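Local coordinates for OmpT protein (Vibrio cholerae serotype O1, PDB 6EHD) that probably acts as a non-specific diffusion porin, a beta barrel that lets ions and small solutes cross the outer membrane of the bacterium, at residues Met66-Gly74 and Phe82-Thr90; Asp207-Ala217 and Asp229-Lys240. The protein carries 1 engineered substitution. All coordinates share one frame; numbering follows the deposited sequence.

Contact 1: residues Met66-Gly74 and Phe82-Thr90; sequences MYVRNHILG and FSFGKQWTT. With C8E ((hydroxyethyloxy)tri(ethyloxy)octane), chain D.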
loop_
_atom_site.group_PDB
_atom_site.type_symbol
_atom_site.label_atom_id
_atom_site.label_comp_id
_atom_site.label_asym_id
_atom_site.label_seq_id
_atom_site.Cartn_x
_atom_site.Cartn_y
_atom_site.Cartn_z
ATOM N N MET A 66 -11.945 -17.583 7.916
ATOM C CA MET A 66 -10.539 -17.528 7.414
ATOM C C MET A 66 -10.441 -17.587 5.872
ATOM O O MET A 66 -11.237 -18.272 5.207
ATOM C CB MET A 66 -9.667 -18.646 8.012
ATOM C CG MET A 66 -9.052 -18.325 9.368
ATOM S SD MET A 66 -7.637 -19.358 9.860
ATOM C CE MET A 66 -7.157 -20.290 8.392
ATOM N N TYR A 67 -9.470 -16.861 5.313
ATOM C CA TYR A 67 -9.376 -16.697 3.873
ATOM C C TYR A 67 -7.892 -16.436 3.516
ATOM O O TYR A 67 -7.109 -16.016 4.358
ATOM C CB TYR A 67 -10.293 -15.573 3.341
ATOM C CG TYR A 67 -9.756 -14.138 3.516
ATOM C CD1 TYR A 67 -10.026 -13.410 4.683
ATOM C CD2 TYR A 67 -8.968 -13.518 2.521
ATOM C CE1 TYR A 67 -9.529 -12.110 4.853
ATOM C CE2 TYR A 67 -8.457 -12.224 2.677
ATOM C CZ TYR A 67 -8.748 -11.515 3.848
ATOM O OH TYR A 67 -8.269 -10.217 4.071
ATOM N N VAL A 68 -7.544 -16.676 2.263
ATOM C CA VAL A 68 -6.145 -16.601 1.781
ATOM C C VAL A 68 -5.781 -15.167 1.406
ATOM O O VAL A 68 -6.474 -14.533 0.568
ATOM C CB VAL A 68 -5.971 -17.483 0.514
ATOM C CG1 VAL A 68 -4.525 -17.360 0.014
ATOM C CG2 VAL A 68 -6.264 -18.936 0.898
ATOM N N ARG A 69 -4.731 -14.619 2.031
ATOM C CA ARG A 69 -4.304 -13.218 1.692
ATOM C C ARG A 69 -3.311 -13.206 0.523
ATOM O O ARG A 69 -3.406 -12.354 -0.382
ATOM C CB ARG A 69 -3.641 -12.487 2.923
ATOM C CG ARG A 69 -4.699 -11.895 3.870
ATOM C CD ARG A 69 -4.028 -11.487 5.210
ATOM N NE ARG A 69 -2.973 -10.473 5.127
ATOM C CZ ARG A 69 -3.153 -9.157 5.109
ATOM N NH1 ARG A 69 -2.105 -8.364 5.087
ATOM N NH2 ARG A 69 -4.343 -8.618 5.096
ATOM N N ASN A 70 -2.308 -14.095 0.623
ATOM C CA ASN A 70 -1.270 -14.294 -0.442
ATOM C C ASN A 70 -1.047 -15.787 -0.603
ATOM O O ASN A 70 -1.111 -16.526 0.391
ATOM C CB ASN A 70 0.074 -13.705 -0.003
ATOM C CG ASN A 70 0.264 -12.181 -0.414
ATOM O OD1 ASN A 70 1.380 -11.732 -0.404
ATOM N ND2 ASN A 70 -0.776 -11.460 -0.806
ATOM N N HIS A 71 -0.634 -16.201 -1.826
ATOM C CA HIS A 71 -0.265 -17.614 -2.104
ATOM C C HIS A 71 0.732 -17.586 -3.289
ATOM O O HIS A 71 0.379 -17.160 -4.393
ATOM C CB HIS A 71 -1.558 -18.392 -2.447
ATOM C CG HIS A 71 -1.366 -19.872 -2.628
ATOM N ND1 HIS A 71 -2.398 -20.720 -2.996
ATOM C CD2 HIS A 71 -0.263 -20.655 -2.531
ATOM C CE1 HIS A 71 -1.941 -21.956 -3.112
ATOM N NE2 HIS A 71 -0.655 -21.953 -2.810
ATOM N N ILE A 72 1.966 -17.957 -2.995
ATOM C CA ILE A 72 3.100 -17.647 -3.863
ATOM C C ILE A 72 3.962 -18.895 -4.101
ATOM O O ILE A 72 4.318 -19.618 -3.150
ATOM C CB ILE A 72 3.991 -16.534 -3.199
ATOM C CG1 ILE A 72 3.162 -15.289 -2.912
ATOM C CG2 ILE A 72 5.106 -16.096 -4.115
ATOM C CD1 ILE A 72 3.888 -14.165 -2.130
ATOM N N LEU A 73 4.378 -19.075 -5.367
ATOM C CA LEU A 73 5.503 -19.914 -5.745
ATOM C C LEU A 73 6.618 -19.053 -6.361
ATOM O O LEU A 73 6.378 -18.345 -7.314
ATOM C CB LEU A 73 4.958 -20.927 -6.814
ATOM C CG LEU A 73 5.616 -22.283 -6.843
ATOM C CD1 LEU A 73 4.781 -23.259 -7.703
ATOM C CD2 LEU A 73 7.035 -22.127 -7.348
ATOM N N GLY A 74 7.814 -19.154 -5.837
ATOM C CA GLY A 74 8.928 -18.317 -6.192
ATOM C C GLY A 74 10.157 -19.103 -6.698
ATOM O O GLY A 74 10.492 -20.174 -6.159
ATOM N N PHE A 82 11.507 -14.599 -9.841
ATOM C CA PHE A 82 10.202 -14.630 -10.446
ATOM C C PHE A 82 9.201 -15.250 -9.472
ATOM O O PHE A 82 9.412 -16.413 -9.024
ATOM C CB PHE A 82 10.176 -15.453 -11.736
ATOM C CG PHE A 82 11.160 -14.968 -12.799
ATOM C CD1 PHE A 82 12.485 -15.276 -12.739
ATOM C CD2 PHE A 82 10.724 -14.179 -13.803
ATOM C CE1 PHE A 82 13.379 -14.782 -13.736
ATOM C CE2 PHE A 82 11.601 -13.687 -14.794
ATOM C CZ PHE A 82 12.911 -13.988 -14.735
ATOM N N SER A 83 8.101 -14.523 -9.188
ATOM C CA SER A 83 7.079 -14.972 -8.190
ATOM C C SER A 83 5.716 -15.013 -8.813
ATOM O O SER A 83 5.233 -14.038 -9.471
ATOM C CB SER A 83 7.108 -14.021 -6.906
ATOM O OG SER A 83 8.362 -14.127 -6.238
ATOM N N PHE A 84 5.019 -16.147 -8.619
ATOM C CA PHE A 84 3.688 -16.397 -9.238
ATOM C C PHE A 84 2.606 -16.635 -8.206
ATOM O O PHE A 84 2.818 -17.414 -7.237
ATOM C CB PHE A 84 3.769 -17.743 -10.159
ATOM C CG PHE A 84 4.884 -17.724 -11.212
ATOM C CD1 PHE A 84 6.180 -18.046 -10.884
ATOM C CD2 PHE A 84 4.604 -17.418 -12.518
ATOM C CE1 PHE A 84 7.185 -17.978 -11.822
ATOM C CE2 PHE A 84 5.618 -17.356 -13.489
ATOM C CZ PHE A 84 6.898 -17.604 -13.133
ATOM N N GLY A 85 1.398 -16.135 -8.514
ATOM C CA GLY A 85 0.154 -16.400 -7.730
ATOM C C GLY A 85 -0.526 -15.128 -7.177
ATOM O O GLY A 85 -0.429 -14.059 -7.783
ATOM N N LYS A 86 -1.187 -15.240 -6.028
ATOM C CA LYS A 86 -2.052 -14.159 -5.445
ATOM C C LYS A 86 -1.104 -13.310 -4.563
ATOM O O LYS A 86 -0.549 -13.821 -3.558
ATOM C CB LYS A 86 -3.157 -14.760 -4.591
ATOM C CG LYS A 86 -4.059 -13.716 -3.971
ATOM C CD LYS A 86 -5.210 -14.296 -3.142
ATOM C CE LYS A 86 -6.227 -13.167 -2.892
ATOM N NZ LYS A 86 -7.312 -13.569 -1.971
ATOM N N GLN A 87 -0.881 -12.030 -4.968
ATOM C CA GLN A 87 0.188 -11.207 -4.393
ATOM C C GLN A 87 -0.249 -9.741 -4.244
ATOM O O GLN A 87 -1.101 -9.251 -5.011
ATOM C CB GLN A 87 1.423 -11.259 -5.364
ATOM C CG GLN A 87 2.060 -12.645 -5.444
ATOM C CD GLN A 87 3.150 -12.782 -6.442
ATOM O OE1 GLN A 87 4.354 -12.629 -6.104
ATOM N NE2 GLN A 87 2.760 -13.135 -7.734
ATOM N N TRP A 88 0.424 -9.019 -3.364
ATOM C CA TRP A 88 0.275 -7.520 -3.366
ATOM C C TRP A 88 0.876 -6.960 -4.679
ATOM O O TRP A 88 1.827 -7.604 -5.227
ATOM C CB TRP A 88 0.920 -6.879 -2.149
ATOM C CG TRP A 88 0.495 -7.460 -0.829
ATOM C CD1 TRP A 88 1.340 -7.971 0.115
ATOM C CD2 TRP A 88 -0.821 -7.778 -0.406
ATOM N NE1 TRP A 88 0.622 -8.499 1.137
ATOM C CE2 TRP A 88 -0.712 -8.393 0.844
ATOM C CE3 TRP A 88 -2.112 -7.602 -0.969
ATOM C CZ2 TRP A 88 -1.832 -8.846 1.560
ATOM C CZ3 TRP A 88 -3.232 -8.032 -0.246
ATOM C CH2 TRP A 88 -3.080 -8.645 1.000
ATOM N N THR A 89 0.430 -5.788 -5.131
ATOM C CA THR A 89 1.095 -5.134 -6.302
ATOM C C THR A 89 2.546 -4.693 -6.007
ATOM O O THR A 89 2.926 -4.415 -4.840
ATOM C CB THR A 89 0.292 -3.950 -6.874
ATOM O OG1 THR A 89 0.231 -2.877 -5.924
ATOM C CG2 THR A 89 -1.110 -4.349 -7.294
ATOM N N THR A 90 3.372 -4.670 -7.053
ATOM C CA THR A 90 4.719 -4.114 -7.005
ATOM C C THR A 90 4.642 -2.607 -6.487
ATOM O O THR A 90 5.478 -2.187 -5.656
ATOM C CB THR A 90 5.389 -4.114 -8.416
ATOM O OG1 THR A 90 5.500 -5.459 -8.877
ATOM C CG2 THR A 90 6.772 -3.467 -8.371
HETATM C C1 C8E D . 5.737 -22.234 -11.981
HETATM C C2 C8E D . 4.280 -22.301 -11.531
HETATM C C3 C8E D . 3.248 -21.892 -12.583
HETATM C C4 C8E D . 2.167 -20.898 -12.101
HETATM C C5 C8E D . 0.940 -21.521 -11.430
HETATM C C6 C8E D . 0.339 -20.672 -10.286
HETATM C C7 C8E D . 1.042 -20.814 -8.921
HETATM C C8 C8E D . 0.139 -21.105 -7.735
HETATM O O9 C8E D . 0.133 -20.009 -6.798
HETATM O O HOH W 1 0.647 -9.185 3.972
HETATM O O HOH W 2 2.836 -10.229 -2.182
#
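The amide of Asn70 lies over one face of the Trp88 ring, ND2 3.4 Å above its plane and near its centre, with the two planes 46° apart. Water 1 sits at the indole edge, in the ring plane, where it accepts from Trp88 NE1 and from Arg69 NH1. The Arg69 guanidinium in turn carries Trp88 CZ2 over one of its faces, offset toward the rim and 3.6 Å from NH1. At the edge of the Phe84 ring is Leu73 O, while one face meets the alkyl end of a detergent molecule whose ether oxygen O9 lies over one face of the His71 ring. Two hydrogen bonds fix the Asn70 amide: ND2 donates to Arg69 O at 2.8 Å, from above the carbonyl plane, and water 2 links OD1 to Trp88 N. Antiparallel pairing between 71-73 and 84-86 continues the hairpin, Leu73 and Phe84 exchanging two bonds of 2.9 Å. Lys86 sets CG anti to its backbone N (chi1 180°) and stays extended beyond it, so NZ donates to Val68 O at 2.8 Å. Arg69 and Asn70 form a classic beta bulge opposite Glu57. Salt bridges from Arg69 NE to Glu57 and NH2 to Asp303 probably balance its charge and fix the guanidinium against the indole.

Contact 2: residues Asp207-Ala217 and Asp229-Lys240; sequences DALIGVTYYNA and DEDAISVAGTYK. With C8E ((hydroxyethyloxy)tri(ethyloxy)octane), chain H; C8E ((hydroxyethyloxy)tri(ethyloxy)octane), chain J; C8E ((hydroxyethyloxy)tri(ethyloxy)octane), chain K.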
loop_
_atom_site.group_PDB
_atom_site.type_symbol
_atom_site.label_atom_id
_atom_site.label_comp_id
_atom_site.label_asym_id
_atom_site.label_seq_id
_atom_site.Cartn_x
_atom_site.Cartn_y
_atom_site.Cartn_z
ATOM N N ASP A 207 19.588 10.278 13.692
ATOM C CA ASP A 207 18.363 9.645 14.197
ATOM C C ASP A 207 17.122 10.056 13.371
ATOM O O ASP A 207 16.010 9.640 13.747
ATOM C CB ASP A 207 18.151 10.088 15.672
ATOM C CG ASP A 207 19.196 9.437 16.633
ATOM O OD1 ASP A 207 19.508 8.289 16.417
ATOM O OD2 ASP A 207 19.627 10.104 17.549
ATOM N N ALA A 208 17.303 10.846 12.289
ATOM C CA ALA A 208 16.174 11.373 11.475
ATOM C C ALA A 208 16.053 10.703 10.127
ATOM O O ALA A 208 17.087 10.329 9.490
ATOM C CB ALA A 208 16.259 12.907 11.313
ATOM N N LEU A 209 14.802 10.593 9.627
ATOM C CA LEU A 209 14.535 10.151 8.240
ATOM C C LEU A 209 13.596 11.182 7.657
ATOM O O LEU A 209 12.611 11.555 8.339
ATOM C CB LEU A 209 13.873 8.771 8.250
ATOM C CG LEU A 209 13.245 8.307 6.930
ATOM C CD1 LEU A 209 14.384 8.111 5.937
ATOM C CD2 LEU A 209 12.434 7.021 7.122
ATOM N N ILE A 210 13.903 11.734 6.469
ATOM C CA ILE A 210 12.907 12.657 5.792
ATOM C C ILE A 210 12.637 12.156 4.391
ATOM O O ILE A 210 13.581 11.789 3.657
ATOM C CB ILE A 210 13.431 14.108 5.697
ATOM C CG1 ILE A 210 13.740 14.603 7.134
ATOM C CG2 ILE A 210 12.350 14.997 5.085
ATOM C CD1 ILE A 210 14.203 16.065 7.250
ATOM N N GLY A 211 11.372 12.117 3.996
ATOM C CA GLY A 211 11.005 11.643 2.683
ATOM C C GLY A 211 10.047 12.569 1.949
ATOM O O GLY A 211 9.142 13.186 2.573
ATOM N N VAL A 212 10.175 12.575 0.614
ATOM C CA VAL A 212 9.270 13.274 -0.269
ATOM C C VAL A 212 8.890 12.386 -1.436
ATOM O O VAL A 212 9.758 11.799 -2.091
ATOM C CB VAL A 212 9.883 14.651 -0.817
ATOM C CG1 VAL A 212 8.915 15.327 -1.764
ATOM C CG2 VAL A 212 10.297 15.515 0.348
ATOM N N THR A 213 7.585 12.338 -1.777
ATOM C CA THR A 213 7.085 11.647 -2.967
ATOM C C THR A 213 6.156 12.572 -3.797
ATOM O O THR A 213 5.224 13.239 -3.243
ATOM C CB THR A 213 6.258 10.366 -2.647
ATOM O OG1 THR A 213 7.050 9.404 -1.919
ATOM C CG2 THR A 213 5.617 9.756 -3.919
ATOM N N TYR A 214 6.471 12.653 -5.117
ATOM C CA TYR A 214 5.560 13.207 -6.086
ATOM C C TYR A 214 4.797 12.085 -6.800
ATOM O O TYR A 214 5.432 11.105 -7.283
ATOM C CB TYR A 214 6.371 14.007 -7.121
ATOM C CG TYR A 214 7.170 15.223 -6.700
ATOM C CD1 TYR A 214 6.848 15.970 -5.552
ATOM C CD2 TYR A 214 8.154 15.776 -7.566
ATOM C CE1 TYR A 214 7.586 17.097 -5.155
ATOM C CE2 TYR A 214 8.813 16.943 -7.216
ATOM C CZ TYR A 214 8.473 17.666 -6.042
ATOM O OH TYR A 214 9.118 18.870 -5.717
ATOM N N TYR A 215 3.496 12.186 -6.990
ATOM C CA TYR A 215 2.724 11.212 -7.765
ATOM C C TYR A 215 1.803 12.000 -8.765
ATOM O O TYR A 215 1.246 13.059 -8.442
ATOM C CB TYR A 215 1.761 10.275 -6.842
ATOM C CG TYR A 215 2.042 8.807 -6.875
ATOM C CD1 TYR A 215 1.601 8.001 -7.977
ATOM C CD2 TYR A 215 2.732 8.152 -5.848
ATOM C CE1 TYR A 215 1.864 6.647 -8.043
ATOM C CE2 TYR A 215 2.998 6.794 -5.883
ATOM C CZ TYR A 215 2.619 6.021 -6.995
ATOM O OH TYR A 215 2.905 4.653 -7.066
ATOM N N ASN A 216 1.654 11.470 -9.956
ATOM C CA ASN A 216 0.573 11.843 -10.872
ATOM C C ASN A 216 -0.256 10.589 -11.180
ATOM O O ASN A 216 0.287 9.481 -11.327
ATOM C CB ASN A 216 1.086 12.377 -12.231
ATOM C CG ASN A 216 1.410 13.908 -12.234
ATOM O OD1 ASN A 216 0.868 14.785 -11.453
ATOM N ND2 ASN A 216 2.268 14.268 -13.184
ATOM N N ALA A 217 -1.550 10.808 -11.392
ATOM C CA ALA A 217 -2.376 9.760 -11.971
ATOM C C ALA A 217 -3.407 10.376 -12.934
ATOM O O ALA A 217 -3.772 11.550 -12.786
ATOM C CB ALA A 217 -3.111 8.931 -10.937
ATOM N N ASP A 229 -7.328 14.170 -13.802
ATOM C CA ASP A 229 -5.887 14.176 -13.477
ATOM C C ASP A 229 -5.736 14.428 -11.977
ATOM O O ASP A 229 -6.476 15.290 -11.413
ATOM C CB ASP A 229 -5.133 15.269 -14.249
ATOM C CG ASP A 229 -4.907 14.895 -15.755
ATOM O OD1 ASP A 229 -5.061 13.728 -16.162
ATOM O OD2 ASP A 229 -4.543 15.798 -16.514
ATOM N N GLU A 230 -4.802 13.700 -11.339
ATOM C CA GLU A 230 -4.438 13.987 -9.933
ATOM C C GLU A 230 -2.946 14.358 -9.853
ATOM O O GLU A 230 -2.108 13.660 -10.458
ATOM C CB GLU A 230 -4.676 12.702 -9.091
ATOM C CG GLU A 230 -6.088 12.207 -9.009
ATOM C CD GLU A 230 -6.207 10.935 -8.126
ATOM O OE1 GLU A 230 -5.487 9.959 -8.351
ATOM O OE2 GLU A 230 -7.025 10.927 -7.187
ATOM N N ASP A 231 -2.628 15.401 -9.101
ATOM C CA ASP A 231 -1.239 15.821 -8.830
ATOM C C ASP A 231 -1.073 15.756 -7.285
ATOM O O ASP A 231 -1.849 16.454 -6.507
ATOM C CB ASP A 231 -1.071 17.321 -9.247
ATOM C CG ASP A 231 -1.358 17.605 -10.747
ATOM O OD1 ASP A 231 -1.328 16.714 -11.648
ATOM O OD2 ASP A 231 -1.429 18.837 -11.019
ATOM N N ALA A 232 -0.018 15.052 -6.787
ATOM C CA ALA A 232 0.064 14.775 -5.333
ATOM C C ALA A 232 1.483 14.945 -4.800
ATOM O O ALA A 232 2.458 14.587 -5.527
ATOM C CB ALA A 232 -0.428 13.334 -5.061
ATOM N N ILE A 233 1.590 15.525 -3.605
ATOM C CA ILE A 233 2.857 15.637 -2.906
ATOM C C ILE A 233 2.658 15.089 -1.458
ATOM O O ILE A 233 1.672 15.417 -0.787
ATOM C CB ILE A 233 3.432 17.059 -2.888
ATOM C CG1 ILE A 233 4.812 17.081 -2.227
ATOM C CG2 ILE A 233 2.479 18.050 -2.215
ATOM C CD1 ILE A 233 5.561 18.424 -2.214
ATOM N N SER A 234 3.653 14.318 -0.990
ATOM C CA SER A 234 3.736 13.795 0.376
ATOM C C SER A 234 5.131 14.153 0.940
ATOM O O SER A 234 6.182 13.909 0.290
ATOM C CB SER A 234 3.548 12.248 0.370
ATOM O OG SER A 234 2.322 11.877 -0.263
ATOM N N VAL A 235 5.146 14.809 2.115
ATOM C CA VAL A 235 6.364 15.248 2.844
ATOM C C VAL A 235 6.250 14.659 4.251
ATOM O O VAL A 235 5.340 15.027 4.982
ATOM C CB VAL A 235 6.484 16.785 2.922
ATOM C CG1 VAL A 235 7.827 17.109 3.474
ATOM C CG2 VAL A 235 6.342 17.366 1.563
ATOM N N ALA A 236 7.179 13.834 4.662
ATOM C CA ALA A 236 7.005 13.089 5.949
ATOM C C ALA A 236 8.373 12.823 6.573
ATOM O O ALA A 236 9.422 12.840 5.926
ATOM C CB ALA A 236 6.234 11.776 5.748
ATOM N N GLY A 237 8.362 12.513 7.879
ATOM C CA GLY A 237 9.604 12.133 8.583
ATOM C C GLY A 237 9.399 11.343 9.857
ATOM O O GLY A 237 8.283 11.303 10.415
ATOM N N THR A 238 10.532 10.816 10.333
ATOM C CA THR A 238 10.561 10.100 11.633
ATOM C C THR A 238 11.773 10.510 12.404
ATOM O O THR A 238 12.806 10.921 11.807
ATOM C CB THR A 238 10.566 8.562 11.442
ATOM O OG1 THR A 238 11.815 8.072 10.948
ATOM C CG2 THR A 238 9.417 8.023 10.581
ATOM N N TYR A 239 11.699 10.394 13.726
ATOM C CA TYR A 239 12.841 10.773 14.580
ATOM C C TYR A 239 12.899 9.839 15.779
ATOM O O TYR A 239 11.933 9.783 16.559
ATOM C CB TYR A 239 12.760 12.197 15.060
ATOM C CG TYR A 239 14.106 12.749 15.510
ATOM C CD1 TYR A 239 14.594 12.539 16.842
ATOM C CD2 TYR A 239 14.932 13.451 14.632
ATOM C CE1 TYR A 239 15.866 13.014 17.242
ATOM C CE2 TYR A 239 16.209 13.881 15.031
ATOM C CZ TYR A 239 16.648 13.665 16.347
ATOM O OH TYR A 239 17.891 14.111 16.720
ATOM N N LYS A 240 14.046 9.154 15.933
ATOM C CA LYS A 240 14.261 8.255 17.108
ATOM C C LYS A 240 14.687 9.102 18.323
ATOM O O LYS A 240 15.846 9.568 18.372
ATOM C CB LYS A 240 15.394 7.274 16.686
ATOM C CG LYS A 240 15.749 6.172 17.664
ATOM C CD LYS A 240 16.460 4.986 16.994
ATOM C CE LYS A 240 16.208 3.705 17.765
ATOM N NZ LYS A 240 17.295 2.720 17.519
HETATM C C1 C8E H . 20.681 17.215 16.185
HETATM C C2 C8E H . 20.126 18.127 15.106
HETATM C C3 C8E H . 20.021 17.387 13.774
HETATM C C4 C8E H . 18.926 17.931 12.843
HETATM C C5 C8E H . 18.075 16.809 12.241
HETATM C C6 C8E H . 16.755 17.349 11.694
HETATM C C7 C8E H . 15.716 17.553 12.794
HETATM C C8 C8E H . 14.334 17.901 12.249
HETATM O O9 C8E H . 13.453 16.757 12.288
HETATM C C10 C8E H . 13.582 15.854 11.185
HETATM C C11 C8E H . 12.385 14.903 11.029
HETATM O O12 C8E H . 11.445 15.101 12.061
HETATM C C13 C8E H . 10.313 14.208 12.151
HETATM C C14 C8E H . 9.326 14.854 13.083
HETATM O O15 C8E H . 8.698 13.936 13.931
HETATM C C16 C8E H . 7.910 14.519 15.002
HETATM C C1 C8E J . 12.735 12.154 -15.817
HETATM C C2 C8E J . 12.528 11.159 -14.706
HETATM C C3 C8E J . 13.686 11.249 -13.729
HETATM C C4 C8E J . 13.242 10.955 -12.314
HETATM C C5 C8E J . 14.368 10.366 -11.487
HETATM C C6 C8E J . 14.641 11.078 -10.194
HETATM C C7 C8E J . 14.819 12.591 -10.246
HETATM C C8 C8E J . 15.760 13.029 -9.097
HETATM O O9 C8E J . 15.195 12.597 -7.877
HETATM C C10 C8E J . 15.686 13.117 -6.647
HETATM C C11 C8E J . 14.624 12.686 -5.643
HETATM O O12 C8E J . 13.716 13.778 -5.421
HETATM C C13 C8E J . 12.543 13.421 -4.711
HETATM C C14 C8E J . 11.420 14.344 -5.109
HETATM O O15 C8E J . 11.503 15.678 -4.581
HETATM C C16 C8E J . 12.701 16.365 -4.407
HETATM C C17 C8E J . 12.387 17.858 -4.431
HETATM O O18 C8E J . 12.731 18.491 -3.218
HETATM C C19 C8E J . 14.117 18.762 -3.068
HETATM C C20 C8E J . 14.090 19.296 -1.656
HETATM O O21 C8E J . 13.717 18.343 -0.655
HETATM C C1 C8E K . 10.484 10.963 -17.219
HETATM C C2 C8E K . 9.482 10.304 -18.159
HETATM C C3 C8E K . 8.073 10.646 -17.760
HETATM C C4 C8E K . 7.164 9.495 -18.071
HETATM C C5 C8E K . 5.763 9.930 -17.894
HETATM C C6 C8E K . 4.797 8.796 -18.111
HETATM C C7 C8E K . 3.466 9.320 -17.639
HETATM C C8 C8E K . 2.301 8.365 -17.752
HETATM O O9 C8E K . 1.225 9.071 -17.111
HETATM C C10 C8E K . 1.020 8.772 -15.741
HETATM C C11 C8E K . 0.585 10.022 -14.981
HETATM O O12 C8E K . -0.526 10.606 -15.647
HETATM O O HOH W 3 14.092 7.837 12.530
HETATM O O HOH W 4 20.220 13.191 14.819
HETATM O O HOH W 5 18.876 12.608 18.585
HETATM O O HOH W 6 2.549 12.010 -2.996
#
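Tyr239 and Asp207 meet at one end of a long antiparallel ladder, CB of Asp207 lying over one ring face in a CH-pi contact 4.2 Å from the centroid. Eleven backbone hydrogen bonds run from Lys240 N to Asp207 O at this end as far as the reciprocal pair Ala217 and Glu230 at the other. In the middle Gly211 and Ala236 form a hydrogen-bonded pair, Gly211 N reaching Ala236 O at 2.8 Å, and next to it Ile210 and Gly237 come to 4.4 Å between CA atoms.

On the face bearing Leu209, Thr213 and Tyr215 the packing is largely buried. CB of Leu209 approaches Thr238 OG1 to 3.5 Å, the hydroxyl being turned between backbone N and carbonyl carbon (chi1 72°), and Leu209 and Ala236 also touch Tyr99. Polar ends here have partners: Thr213 OG1 bonds to Thr200 and Ala97, Tyr215 OH to Tyr152, and Glu230 is salt-bridged to Arg109. Water 6 links Thr213 O with Ser234 OG.

The opposite face, with Val212, Tyr214, Ile233 and Val235, is looser and is coated by detergent. Ile233 CD1 lies in the plane of the Tyr214 ring at its edge, 3.8 Å from CE1, and a detergent ether oxygen sits over one face of that ring. Near Asp207 water takes over: water 5 joins Asp207 OD2, at 2.8 Å, to Tyr239 OH, and water 4 bridges the same hydroxyl to Asp207 N.

The ladder thus separates a more polar face, whose groups find partners inside the barrel, from a largely apolar outer one with polar residues toward its ends, as expected of a porin wall; the detergent chains probably mark the surface that lipid covers.

From the N terminus the chain first closes contact 1, where 67-77 returns through a short turn as 80-84 before the path leaves the wall at 85-86 and leads through 87-88 into helix 90-94. Contact 2 comes later, after the strands from 121-128 to 184-205, and closes the hairpin of 208-221 and 227-242. The two loops follow in series, neither nesting nor crossing. They lie on opposite sides of the chain's centre, about 28 Å apart between centres, and do not touch. The region following contact 1 nevertheless reaches contact 2, since Ala97, Tyr99 and Arg109 meet its inward-facing side chains, tying that internal excursion to the far wall.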